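PDB 3CNC: fiber protein from Human adenovirus 16, which forms the trimeric knob at the tip of the viral fiber, through which the virus probably attaches to the host-cell receptor CD46. Local coordinates for residues D89-A93 and L104-K108; C40-E44 and Y76-L80; L168-L174 and M187-L193. One frame throughout, in Å; residues are numbered along the deposited sequence.

Overall arrangement
Following the chain from the N terminus, the loop after strand 29-31 supplies residues 40-44. The antiparallel pair 51-60 and 63-72 comes next, and residues 76-80 then return to meet the first loop, closing contact 2. Contact 1 follows: strand 85-94 runs out into a loop that doubles back so that 104-108 lines its edge. Contact 3 comes last, joining 168-174 to 187-193 in a hairpin. The three closures lie in series, neither nested nor crossed. In space, strand 85-94 and the loop after it connect them: the strand neighbours strand 185-194 of contact 3 in the four-stranded sheet, while Val90 packs on Ile42 and Ser106 bonds to Val41, both of contact 2.

Contact 1: residues D89-A93 and L104-K108; sequences DVNLA and LSSLK
Ser106 meets the edge of strand 89-93 with both its backbone and its side chain. From the backbone, its N donates to Asn91 O over 2.8 Å. Its CB lies 4.0 Å from Val90 CG1, a van der Waals touch on that buried valine. Beyond CB, the first torsion (chi1 -57°) turns OG away from the serine's own carbonyl carbon and toward Asn91, whose N gives it an almost straight hydrogen bond of 2.9 Å (168° at the hydrogen). Asn91 is thus held at both its N-H and its C=O by one serine. Ser105, the residue before it, accepts at OG from Ala93 N, two residues beyond Asn91, at 3.0 Å; this OG also hydrogen-bonds Ile101 O. Beside it, Ala93 CB rests 4.0 Å from Leu104 CB, while Leu92 CD1 reaches Leu107 CB at 4.3 Å. Val90 and Leu92 pair along their backbones with strand 185-194, so Asn91 and Ala93 are the residues that offer N-H groups at the other edge. Two serine hydroxyls take up those N-H groups in a largely buried setting, and the sheet edge is satisfied here by a loop without a further regular strand.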
ATOM      1  N   ASP A  89      10.987  -9.830 -15.919  1.00 53.54           N
ATOM      2  CA  ASP A  89      10.029 -10.789 -15.395  1.00 53.54           C
ATOM      3  C   ASP A  89      10.639 -11.663 -14.345  1.00 53.54           C
ATOM      4  O   ASP A  89      11.784 -12.087 -14.462  1.00 53.54           O
ATOM      5  CB  ASP A  89       9.507 -11.708 -16.503  1.00 74.25           C
ATOM      6  CG  ASP A  89       8.489 -11.040 -17.392  1.00 74.25           C
ATOM      7  OD1 ASP A  89       7.418 -10.653 -16.887  1.00 74.25           O
ATOM      8  OD2 ASP A  89       8.755 -10.912 -18.601  1.00 74.25           O
ATOM      9  N   VAL A  90       9.861 -11.933 -13.309  1.00 50.82           N
ATOM     10  CA  VAL A  90      10.279 -12.820 -12.249  1.00 50.82           C
ATOM     11  C   VAL A  90       9.041 -13.678 -12.064  1.00 50.82           C
ATOM     12  O   VAL A  90       7.986 -13.186 -11.666  1.00 50.82           O
ATOM     13  CB  VAL A  90      10.599 -12.060 -10.951  1.00 44.36           C
ATOM     14  CG1 VAL A  90      10.801 -13.042  -9.814  1.00 44.36           C
ATOM     15  CG2 VAL A  90      11.852 -11.217 -11.143  1.00 44.36           C
ATOM     16  N   ASN A  91       9.156 -14.957 -12.391  1.00 50.60           N
ATOM     17  CA  ASN A  91       8.020 -15.851 -12.265  1.00 50.60           C
ATOM     18  C   ASN A  91       8.244 -16.773 -11.081  1.00 50.60           C
ATOM     19  O   ASN A  91       9.356 -17.250 -10.861  1.00 50.60           O
ATOM     20  CB  ASN A  91       7.852 -16.665 -13.555  1.00 73.15           C
ATOM     21  CG  ASN A  91       7.931 -15.795 -14.804  1.00 73.15           C
ATOM     22  OD1 ASN A  91       7.235 -14.778 -14.923  1.00 73.15           O
ATOM     23  ND2 ASN A  91       8.783 -16.193 -15.744  1.00 73.15           N
ATOM     24  N   LEU A  92       7.184 -17.011 -10.317  1.00 51.33           N
ATOM     25  CA  LEU A  92       7.255 -17.876  -9.142  1.00 51.33           C
ATOM     26  C   LEU A  92       6.188 -18.970  -9.205  1.00 51.33           C
ATOM     27  O   LEU A  92       4.991 -18.685  -9.366  1.00 51.33           O
ATOM     28  CB  LEU A  92       7.063 -17.040  -7.874  1.00 50.53           C
ATOM     29  CG  LEU A  92       8.269 -16.396  -7.179  1.00 50.53           C
ATOM     30  CD1 LEU A  92       9.228 -15.808  -8.176  1.00 50.53           C
ATOM     31  CD2 LEU A  92       7.765 -15.335  -6.210  1.00 50.53           C
ATOM     32  N   ALA A  93       6.626 -20.221  -9.092  1.00 51.42           N
ATOM     33  CA  ALA A  93       5.711 -21.356  -9.122  1.00 51.42           C
ATOM     34  C   ALA A  93       5.895 -22.158  -7.839  1.00 51.42           C
ATOM     35  O   ALA A  93       7.018 -22.483  -7.457  1.00 51.42           O
ATOM     36  CB  ALA A  93       5.991 -22.225 -10.351  1.00 49.61           C
ATOM     37  N   LEU A 104      11.146 -24.253 -12.302  1.00 57.93           N
ATOM     38  CA  LEU A 104      10.073 -23.540 -12.992  1.00 57.93           C
ATOM     39  C   LEU A 104      10.074 -22.054 -12.651  1.00 57.93           C
ATOM     40  O   LEU A 104       9.456 -21.247 -13.352  1.00 57.93           O
ATOM     41  CB  LEU A 104       8.703 -24.126 -12.621  1.00 57.91           C
ATOM     42  CG  LEU A 104       8.237 -25.466 -13.203  1.00 57.91           C
ATOM     43  CD1 LEU A 104       6.921 -25.875 -12.551  1.00 57.91           C
ATOM     44  CD2 LEU A 104       8.073 -25.355 -14.716  1.00 57.91           C
ATOM     45  N   SER A 105      10.782 -21.693 -11.585  1.00 53.79           N
ATOM     46  CA  SER A 105      10.814 -20.304 -11.124  1.00 53.79           C
ATOM     47  C   SER A 105      12.104 -19.529 -11.369  1.00 53.79           C
ATOM     48  O   SER A 105      13.187 -20.105 -11.470  1.00 53.79           O
ATOM     49  CB  SER A 105      10.503 -20.265  -9.624  1.00 45.65           C
ATOM     50  OG  SER A 105       9.437 -21.152  -9.314  1.00 45.65           O
ATOM     51  N   SER A 106      11.973 -18.208 -11.455  1.00 54.93           N
ATOM     52  CA  SER A 106      13.126 -17.345 -11.643  1.00 54.93           C
ATOM     53  C   SER A 106      13.964 -17.389 -10.368  1.00 54.93           C
ATOM     54  O   SER A 106      15.180 -17.238 -10.429  1.00 54.93           O
ATOM     55  CB  SER A 106      12.689 -15.911 -11.906  1.00 47.80           C
ATOM     56  OG  SER A 106      11.829 -15.839 -13.021  1.00 47.80           O
ATOM     57  N   LEU A 107      13.305 -17.589  -9.223  1.00 49.80           N
ATOM     58  CA  LEU A 107      13.976 -17.668  -7.922  1.00 49.80           C
ATOM     59  C   LEU A 107      14.573 -19.066  -7.743  1.00 49.80           C
ATOM     60  O   LEU A 107      13.862 -20.065  -7.837  1.00 49.80           O
ATOM     61  CB  LEU A 107      12.979 -17.379  -6.794  1.00 44.45           C
ATOM     62  CG  LEU A 107      13.496 -17.353  -5.350  1.00 44.45           C
ATOM     63  CD1 LEU A 107      14.512 -16.225  -5.163  1.00 44.45           C
ATOM     64  CD2 LEU A 107      12.310 -17.171  -4.405  1.00 44.45           C
ATOM     65  N   LYS A 108      15.871 -19.140  -7.466  1.00 58.76           N
ATOM     66  CA  LYS A 108      16.536 -20.435  -7.343  1.00 58.76           C
ATOM     67  C   LYS A 108      16.783 -20.993  -5.955  1.00 58.76           C
ATOM     68  O   LYS A 108      17.364 -22.063  -5.815  1.00 58.76           O
ATOM     69  CB  LYS A 108      17.849 -20.419  -8.124  1.00 53.79           C
ATOM     70  CG  LYS A 108      17.671 -20.033  -9.584  1.00 53.79           C
ATOM     71  CD  LYS A 108      16.679 -20.954 -10.300  1.00 53.79           C
ATOM     72  CE  LYS A 108      16.508 -20.545 -11.767  1.00 53.79           C
ATOM     73  NZ  LYS A 108      15.626 -21.488 -12.527  1.00 53.79           N
TER

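Contact 2: residues C40-E44 and Y76-L80; sequences CVIKE and YTNTL
The carbonyl oxygen of Tyr76, the residue whose ring lies against Lys43, is gripped by two amides of its own turn: Thr79 N at 3.1 Å and, more weakly, Leu80 N. The turn directs Tyr76 and Leu80 toward the loop 40-44, with Thr77 beside them. The Tyr76 side chain extends with CG anti to its backbone N (chi1 175°), which carries the ring out to the lysine. There Lys43 CB sits 3.6 Å from Tyr76 CE1, near the rim, and Lys43 CG comes over one face, 4.0 Å from the ring centroid and displaced toward the same rim, in a CH-pi contact. The lysine chain then runs on fully extended and crosses the ring obliquely, so that NZ ends 5.8 Å from the Tyr76 centroid, a weak cation-pi attraction at most. Ile42 works from another direction: its CG2 lies near the ring plane, 4.4 Å from Tyr76 CE1 at the edge, and the same methyl is 4.4 Å from Leu80 CD1 and borders Thr77 CG2. Asp50 steadies the backbone of residues 40-44, its carboxylate taking a hydrogen bond from Ile42 N and a weak one from Lys43 N. The Thr77 side chain is tied through OG1 to Ser74 O. At the knob surface, the loop leading into strand 51-60 is joined to the loop leading into strand 85-94. No hydrogen bond crosses between the two segments, so their association rests on methyl and methylene groups packed on Tyr76 and, through Ile42, on Leu80 and Thr77; the lysine charge probably contributes little.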
ATOM      1  N   CYS A  40      18.222 -15.014  -7.849  1.00 54.22           N
ATOM      2  CA  CYS A  40      17.216 -14.990  -8.892  1.00 54.22           C
ATOM      3  C   CYS A  40      17.762 -14.872 -10.322  1.00 54.22           C
ATOM      4  O   CYS A  40      18.741 -14.166 -10.566  1.00 54.22           O
ATOM      5  CB  CYS A  40      16.274 -13.825  -8.564  1.00 58.39           C
ATOM      6  SG  CYS A  40      14.799 -13.641  -9.552  1.00 58.39           S
ATOM      7  N   VAL A  41      17.112 -15.556 -11.263  1.00 58.98           N
ATOM      8  CA  VAL A  41      17.516 -15.526 -12.668  1.00 58.98           C
ATOM      9  C   VAL A  41      16.541 -14.733 -13.534  1.00 58.98           C
ATOM     10  O   VAL A  41      15.372 -15.096 -13.675  1.00 58.98           O
ATOM     11  CB  VAL A  41      17.632 -16.949 -13.258  1.00 59.18           C
ATOM     12  CG1 VAL A  41      18.076 -16.868 -14.706  1.00 59.18           C
ATOM     13  CG2 VAL A  41      18.620 -17.774 -12.448  1.00 59.18           C
ATOM     14  N   ILE A  42      17.038 -13.657 -14.129  1.00 60.89           N
ATOM     15  CA  ILE A  42      16.226 -12.802 -14.975  1.00 60.89           C
ATOM     16  C   ILE A  42      16.510 -13.005 -16.461  1.00 60.89           C
ATOM     17  O   ILE A  42      15.640 -12.744 -17.304  1.00 60.89           O
ATOM     18  CB  ILE A  42      16.438 -11.302 -14.597  1.00 65.32           C
ATOM     19  CG1 ILE A  42      15.263 -10.816 -13.757  1.00 65.32           C
ATOM     20  CG2 ILE A  42      16.553 -10.435 -15.831  1.00 65.32           C
ATOM     21  CD1 ILE A  42      15.015 -11.642 -12.527  1.00 65.32           C
ATOM     22  N   LYS A  43      17.715 -13.472 -16.790  1.00 56.14           N
ATOM     23  CA  LYS A  43      18.071 -13.685 -18.193  1.00 56.14           C
ATOM     24  C   LYS A  43      17.490 -14.975 -18.765  1.00 56.14           C
ATOM     25  O   LYS A  43      17.594 -16.044 -18.151  1.00 56.14           O
ATOM     26  CB  LYS A  43      19.592 -13.700 -18.380  1.00 90.32           C
ATOM     27  CG  LYS A  43      20.006 -13.757 -19.846  1.00 90.32           C
ATOM     28  CD  LYS A  43      21.497 -13.985 -20.020  1.00 90.32           C
ATOM     29  CE  LYS A  43      21.848 -14.177 -21.490  1.00 90.32           C
ATOM     30  NZ  LYS A  43      23.270 -14.581 -21.675  1.00 90.32           N
ATOM     31  N   GLU A  44      16.901 -14.850 -19.955  1.00 83.49           N
ATOM     32  CA  GLU A  44      16.278 -15.960 -20.682  1.00 83.49           C
ATOM     33  C   GLU A  44      17.172 -17.190 -20.808  1.00 83.49           C
ATOM     34  O   GLU A  44      18.313 -17.091 -21.257  1.00 83.49           O
ATOM     35  CB  GLU A  44      15.885 -15.498 -22.086  1.00121.29           C
ATOM     36  CG  GLU A  44      14.822 -14.414 -22.125  1.00121.29           C
ATOM     37  CD  GLU A  44      13.435 -14.952 -21.834  1.00121.29           C
ATOM     38  OE1 GLU A  44      12.979 -15.836 -22.590  1.00121.29           O
ATOM     39  OE2 GLU A  44      12.804 -14.492 -20.855  1.00121.29           O
ATOM     40  N   TYR A  76      24.894  -8.290 -17.436  1.00 65.96           N
ATOM     41  CA  TYR A  76      23.671  -8.338 -18.224  1.00 65.96           C
ATOM     42  C   TYR A  76      22.557  -7.514 -17.588  1.00 65.96           C
ATOM     43  O   TYR A  76      22.010  -6.609 -18.226  1.00 65.96           O
ATOM     44  CB  TYR A  76      23.179  -9.777 -18.410  1.00 78.73           C
ATOM     45  CG  TYR A  76      21.846  -9.836 -19.127  1.00 78.73           C
ATOM     46  CD1 TYR A  76      20.688 -10.222 -18.455  1.00 78.73           C
ATOM     47  CD2 TYR A  76      21.732  -9.451 -20.465  1.00 78.73           C
ATOM     48  CE1 TYR A  76      19.450 -10.223 -19.096  1.00 78.73           C
ATOM     49  CE2 TYR A  76      20.500  -9.447 -21.114  1.00 78.73           C
ATOM     50  CZ  TYR A  76      19.365  -9.834 -20.422  1.00 78.73           C
ATOM     51  OH  TYR A  76      18.142  -9.840 -21.053  1.00 78.73           O
ATOM     52  N   THR A  77      22.217  -7.829 -16.337  1.00 58.03           N
ATOM     53  CA  THR A  77      21.154  -7.104 -15.650  1.00 58.03           C
ATOM     54  C   THR A  77      21.530  -5.641 -15.484  1.00 58.03           C
ATOM     55  O   THR A  77      20.691  -4.755 -15.665  1.00 58.03           O
ATOM     56  CB  THR A  77      20.840  -7.681 -14.226  1.00 50.99           C
ATOM     57  OG1 THR A  77      21.933  -7.412 -13.332  1.00 50.99           O
ATOM     58  CG2 THR A  77      20.587  -9.183 -14.296  1.00 50.99           C
ATOM     59  N   ASN A  78      22.794  -5.383 -15.166  1.00 53.03           N
ATOM     60  CA  ASN A  78      23.225  -4.010 -14.948  1.00 53.03           C
ATOM     61  C   ASN A  78      23.462  -3.209 -16.222  1.00 53.03           C
ATOM     62  O   ASN A  78      23.972  -2.094 -16.191  1.00 53.03           O
ATOM     63  CB  ASN A  78      24.449  -3.997 -14.029  1.00 60.20           C
ATOM     64  CG  ASN A  78      24.139  -4.606 -12.657  1.00 60.20           C
ATOM     65  OD1 ASN A  78      23.011  -4.508 -12.168  1.00 60.20           O
ATOM     66  ND2 ASN A  78      25.135  -5.229 -12.037  1.00 60.20           N
ATOM     67  N   THR A  79      23.044  -3.773 -17.344  1.00 78.68           N
ATOM     68  CA  THR A  79      23.193  -3.107 -18.625  1.00 78.68           C
ATOM     69  C   THR A  79      21.819  -2.886 -19.229  1.00 78.68           C
ATOM     70  O   THR A  79      21.626  -1.988 -20.052  1.00 78.68           O
ATOM     71  CB  THR A  79      24.035  -3.956 -19.586  1.00 83.16           C
ATOM     72  OG1 THR A  79      25.372  -4.043 -19.086  1.00 83.16           O
ATOM     73  CG2 THR A  79      24.057  -3.339 -20.969  1.00 83.16           C
ATOM     74  N   LEU A  80      20.866  -3.709 -18.800  1.00 58.46           N
ATOM     75  CA  LEU A  80      19.500  -3.647 -19.296  1.00 58.46           C
ATOM     76  C   LEU A  80      18.946  -2.250 -19.505  1.00 58.46           C
ATOM     77  O   LEU A  80      18.171  -2.027 -20.436  1.00 58.46           O
ATOM     78  CB  LEU A  80      18.566  -4.410 -18.356  1.00 66.55           C
ATOM     79  CG  LEU A  80      18.641  -5.934 -18.404  1.00 66.55           C
ATOM     80  CD1 LEU A  80      17.889  -6.509 -17.222  1.00 66.55           C
ATOM     81  CD2 LEU A  80      18.066  -6.440 -19.725  1.00 66.55           C
TER

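Contact 3: residues L168-L174 and M187-L193; sequences LKVTVTL and MNFSWSL
In Phe189 a chi1 of -56° sets CG anti to the carbonyl carbon and lays the ring alongside Val172, the two side chains pointing the same way. Val172 CG2 is 3.8 Å from Phe189 CD2, and CG1 makes an off-centre CH-pi contact with the ring. Within its own strand, Met187 bends at chi3, and its CE meets the edge of the same ring in plane. Further along, Trp191 turns CD1 toward Val170 CG2, at 3.8 Å, and toward Leu168 CD1, at 4.2 Å, both approaching the indole obliquely. Leu174 and Met187 complete this apolar face, which packs on Phe211, Phe213 and Tyr215. The other face carries Lys169 with Ser192, Thr171 with Ser190, and Thr173 with Asn188. Each of these is an antiparallel hydrogen-bonded pair: Thr173 N to Asn188 O spans 2.7 Å and Asn188 N to Thr173 O 2.8 Å, while the Ser192 N to Lys169 O and Ser190 N to Thr171 O bonds are bent, at 136° and 139°. Asn188 OD1 reaches beyond the hairpin to Leu92 N on the neighbouring strand. Such a two-faced antiparallel hairpin, central in a four-stranded sheet, corresponds to the middle pair of the GHID sheet in the adenovirus knob beta-sandwich.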
ATOM      1  N   LEU A 168       8.420   2.726 -13.305  1.00 55.07           N
ATOM      2  CA  LEU A 168       8.364   1.341 -13.750  1.00 55.07           C
ATOM      3  C   LEU A 168       6.958   0.801 -13.498  1.00 55.07           C
ATOM      4  O   LEU A 168       6.488   0.767 -12.362  1.00 55.07           O
ATOM      5  CB  LEU A 168       9.379   0.486 -12.981  1.00 47.96           C
ATOM      6  CG  LEU A 168      10.854   0.894 -13.043  1.00 47.96           C
ATOM      7  CD1 LEU A 168      11.630   0.083 -12.029  1.00 47.96           C
ATOM      8  CD2 LEU A 168      11.423   0.665 -14.454  1.00 47.96           C
ATOM      9  N   LYS A 169       6.282   0.393 -14.563  1.00 61.43           N
ATOM     10  CA  LYS A 169       4.943  -0.160 -14.440  1.00 61.43           C
ATOM     11  C   LYS A 169       5.080  -1.614 -14.016  1.00 61.43           C
ATOM     12  O   LYS A 169       5.751  -2.415 -14.675  1.00 61.43           O
ATOM     13  CB  LYS A 169       4.193  -0.022 -15.767  1.00 90.52           C
ATOM     14  CG  LYS A 169       3.927   1.439 -16.116  1.00 90.52           C
ATOM     15  CD  LYS A 169       3.256   1.632 -17.467  1.00 90.52           C
ATOM     16  CE  LYS A 169       3.002   3.117 -17.725  1.00 90.52           C
ATOM     17  NZ  LYS A 169       2.456   3.377 -19.085  1.00 90.52           N
ATOM     18  N   VAL A 170       4.447  -1.932 -12.890  1.00 54.53           N
ATOM     19  CA  VAL A 170       4.499  -3.257 -12.301  1.00 54.53           C
ATOM     20  C   VAL A 170       3.209  -4.033 -12.477  1.00 54.53           C
ATOM     21  O   VAL A 170       2.125  -3.500 -12.242  1.00 54.53           O
ATOM     22  CB  VAL A 170       4.760  -3.150 -10.795  1.00 47.25           C
ATOM     23  CG1 VAL A 170       4.842  -4.534 -10.183  1.00 47.25           C
ATOM     24  CG2 VAL A 170       6.022  -2.341 -10.547  1.00 47.25           C
ATOM     25  N   THR A 171       3.322  -5.295 -12.878  1.00 49.46           N
ATOM     26  CA  THR A 171       2.142  -6.139 -13.043  1.00 49.46           C
ATOM     27  C   THR A 171       2.361  -7.407 -12.256  1.00 49.46           C
ATOM     28  O   THR A 171       3.390  -8.056 -12.411  1.00 49.46           O
ATOM     29  CB  THR A 171       1.900  -6.569 -14.497  1.00 47.64           C
ATOM     30  OG1 THR A 171       1.778  -5.416 -15.327  1.00 47.64           O
ATOM     31  CG2 THR A 171       0.609  -7.378 -14.594  1.00 47.64           C
ATOM     32  N   VAL A 172       1.405  -7.754 -11.402  1.00 51.29           N
ATOM     33  CA  VAL A 172       1.522  -8.971 -10.627  1.00 51.29           C
ATOM     34  C   VAL A 172       0.438  -9.907 -11.114  1.00 51.29           C
ATOM     35  O   VAL A 172      -0.714  -9.511 -11.240  1.00 51.29           O
ATOM     36  CB  VAL A 172       1.313  -8.724  -9.119  1.00 40.10           C
ATOM     37  CG1 VAL A 172       1.638  -9.977  -8.343  1.00 40.10           C
ATOM     38  CG2 VAL A 172       2.170  -7.579  -8.654  1.00 40.10           C
ATOM     39  N   THR A 173       0.807 -11.143 -11.417  1.00 45.67           N
ATOM     40  CA  THR A 173      -0.177 -12.112 -11.861  1.00 45.67           C
ATOM     41  C   THR A 173      -0.274 -13.185 -10.790  1.00 45.67           C
ATOM     42  O   THR A 173       0.743 -13.731 -10.367  1.00 45.67           O
ATOM     43  CB  THR A 173       0.224 -12.771 -13.191  1.00 48.09           C
ATOM     44  OG1 THR A 173       0.530 -11.757 -14.156  1.00 48.09           O
ATOM     45  CG2 THR A 173      -0.930 -13.635 -13.718  1.00 48.09           C
ATOM     46  N   LEU A 174      -1.490 -13.476 -10.337  1.00 42.62           N
ATOM     47  CA  LEU A 174      -1.676 -14.497  -9.307  1.00 42.62           C
ATOM     48  C   LEU A 174      -2.399 -15.721  -9.895  1.00 42.62           C
ATOM     49  O   LEU A 174      -3.441 -15.575 -10.532  1.00 42.62           O
ATOM     50  CB  LEU A 174      -2.479 -13.923  -8.132  1.00 44.91           C
ATOM     51  CG  LEU A 174      -1.959 -12.633  -7.465  1.00 44.91           C
ATOM     52  CD1 LEU A 174      -2.951 -12.137  -6.433  1.00 44.91           C
ATOM     53  CD2 LEU A 174      -0.621 -12.887  -6.809  1.00 44.91           C
ATOM     54  N   MET A 187       2.797 -16.866  -8.961  1.00 50.14           N
ATOM     55  CA  MET A 187       2.903 -15.452  -8.620  1.00 50.14           C
ATOM     56  C   MET A 187       3.958 -14.838  -9.536  1.00 50.14           C
ATOM     57  O   MET A 187       5.143 -15.093  -9.373  1.00 50.14           O
ATOM     58  CB  MET A 187       3.308 -15.301  -7.152  1.00 57.73           C
ATOM     59  CG  MET A 187       3.307 -13.867  -6.648  1.00 57.73           C
ATOM     60  SD  MET A 187       3.372 -13.803  -4.838  1.00 57.73           S
ATOM     61  CE  MET A 187       5.056 -13.635  -4.565  1.00 57.73           C
ATOM     62  N   ASN A 188       3.531 -14.039 -10.505  1.00 58.99           N
ATOM     63  CA  ASN A 188       4.476 -13.427 -11.434  1.00 58.99           C
ATOM     64  C   ASN A 188       4.547 -11.919 -11.329  1.00 58.99           C
ATOM     65  O   ASN A 188       3.531 -11.245 -11.145  1.00 58.99           O
ATOM     66  CB  ASN A 188       4.138 -13.800 -12.881  1.00 52.81           C
ATOM     67  CG  ASN A 188       4.168 -15.289 -13.109  1.00 52.81           C
ATOM     68  OD1 ASN A 188       4.757 -16.029 -12.325  1.00 52.81           O
ATOM     69  ND2 ASN A 188       3.547 -15.740 -14.190  1.00 52.81           N
ATOM     70  N   PHE A 189       5.760 -11.397 -11.443  1.00 52.46           N
ATOM     71  CA  PHE A 189       5.967  -9.965 -11.389  1.00 52.46           C
ATOM     72  C   PHE A 189       6.707  -9.550 -12.646  1.00 52.46           C
ATOM     73  O   PHE A 189       7.560 -10.289 -13.146  1.00 52.46           O
ATOM     74  CB  PHE A 189       6.828  -9.570 -10.190  1.00 42.81           C
ATOM     75  CG  PHE A 189       6.298 -10.029  -8.876  1.00 42.81           C
ATOM     76  CD1 PHE A 189       6.540 -11.318  -8.430  1.00 42.81           C
ATOM     77  CD2 PHE A 189       5.572  -9.158  -8.068  1.00 42.81           C
ATOM     78  CE1 PHE A 189       6.071 -11.745  -7.191  1.00 42.81           C
ATOM     79  CE2 PHE A 189       5.092  -9.567  -6.820  1.00 42.81           C
ATOM     80  CZ  PHE A 189       5.340 -10.859  -6.377  1.00 42.81           C
ATOM     81  N   SER A 190       6.361  -8.381 -13.163  1.00 50.03           N
ATOM     82  CA  SER A 190       7.038  -7.835 -14.323  1.00 50.03           C
ATOM     83  C   SER A 190       7.098  -6.317 -14.148  1.00 50.03           C
ATOM     84  O   SER A 190       6.122  -5.695 -13.724  1.00 50.03           O
ATOM     85  CB  SER A 190       6.321  -8.201 -15.640  1.00 63.61           C
ATOM     86  OG  SER A 190       5.082  -7.540 -15.794  1.00 63.61           O
ATOM     87  N   TRP A 191       8.265  -5.748 -14.436  1.00 56.41           N
ATOM     88  CA  TRP A 191       8.498  -4.310 -14.344  1.00 56.41           C
ATOM     89  C   TRP A 191       8.663  -3.825 -15.768  1.00 56.41           C
ATOM     90  O   TRP A 191       9.375  -4.442 -16.553  1.00 56.41           O
ATOM     91  CB  TRP A 191       9.789  -4.016 -13.584  1.00 45.95           C
ATOM     92  CG  TRP A 191       9.754  -4.358 -12.137  1.00 45.95           C
ATOM     93  CD1 TRP A 191       9.653  -3.487 -11.098  1.00 45.95           C
ATOM     94  CD2 TRP A 191       9.908  -5.661 -11.561  1.00 45.95           C
ATOM     95  NE1 TRP A 191       9.746  -4.160  -9.906  1.00 45.95           N
ATOM     96  CE2 TRP A 191       9.903  -5.496 -10.157  1.00 45.95           C
ATOM     97  CE3 TRP A 191      10.053  -6.951 -12.093  1.00 45.95           C
ATOM     98  CZ2 TRP A 191      10.041  -6.574  -9.270  1.00 45.95           C
ATOM     99  CZ3 TRP A 191      10.191  -8.032 -11.209  1.00 45.95           C
ATOM    100  CH2 TRP A 191      10.184  -7.832  -9.811  1.00 45.95           C
ATOM    101  N   SER A 192       8.026  -2.714 -16.103  1.00 63.76           N
ATOM    102  CA  SER A 192       8.131  -2.211 -17.460  1.00 63.76           C
ATOM    103  C   SER A 192       8.677  -0.795 -17.564  1.00 63.76           C
ATOM    104  O   SER A 192       8.127   0.143 -16.981  1.00 63.76           O
ATOM    105  CB  SER A 192       6.766  -2.285 -18.138  1.00 71.45           C
ATOM    106  OG  SER A 192       6.830  -1.768 -19.450  1.00 71.45           O
ATOM    107  N   LEU A 193       9.765  -0.657 -18.313  1.00 63.75           N
ATOM    108  CA  LEU A 193      10.396   0.634 -18.545  1.00 63.75           C
ATOM    109  C   LEU A 193      10.086   1.037 -19.975  1.00 63.75           C
ATOM    110  O   LEU A 193      10.491   0.353 -20.910  1.00 63.75           O
ATOM    111  CB  LEU A 193      11.914   0.533 -18.381  1.00 58.08           C
ATOM    112  CG  LEU A 193      12.709   1.781 -18.793  1.00 58.08           C
ATOM    113  CD1 LEU A 193      12.344   2.949 -17.886  1.00 58.08           C
ATOM    114  CD2 LEU A 193      14.215   1.495 -18.720  1.00 58.08           C
TER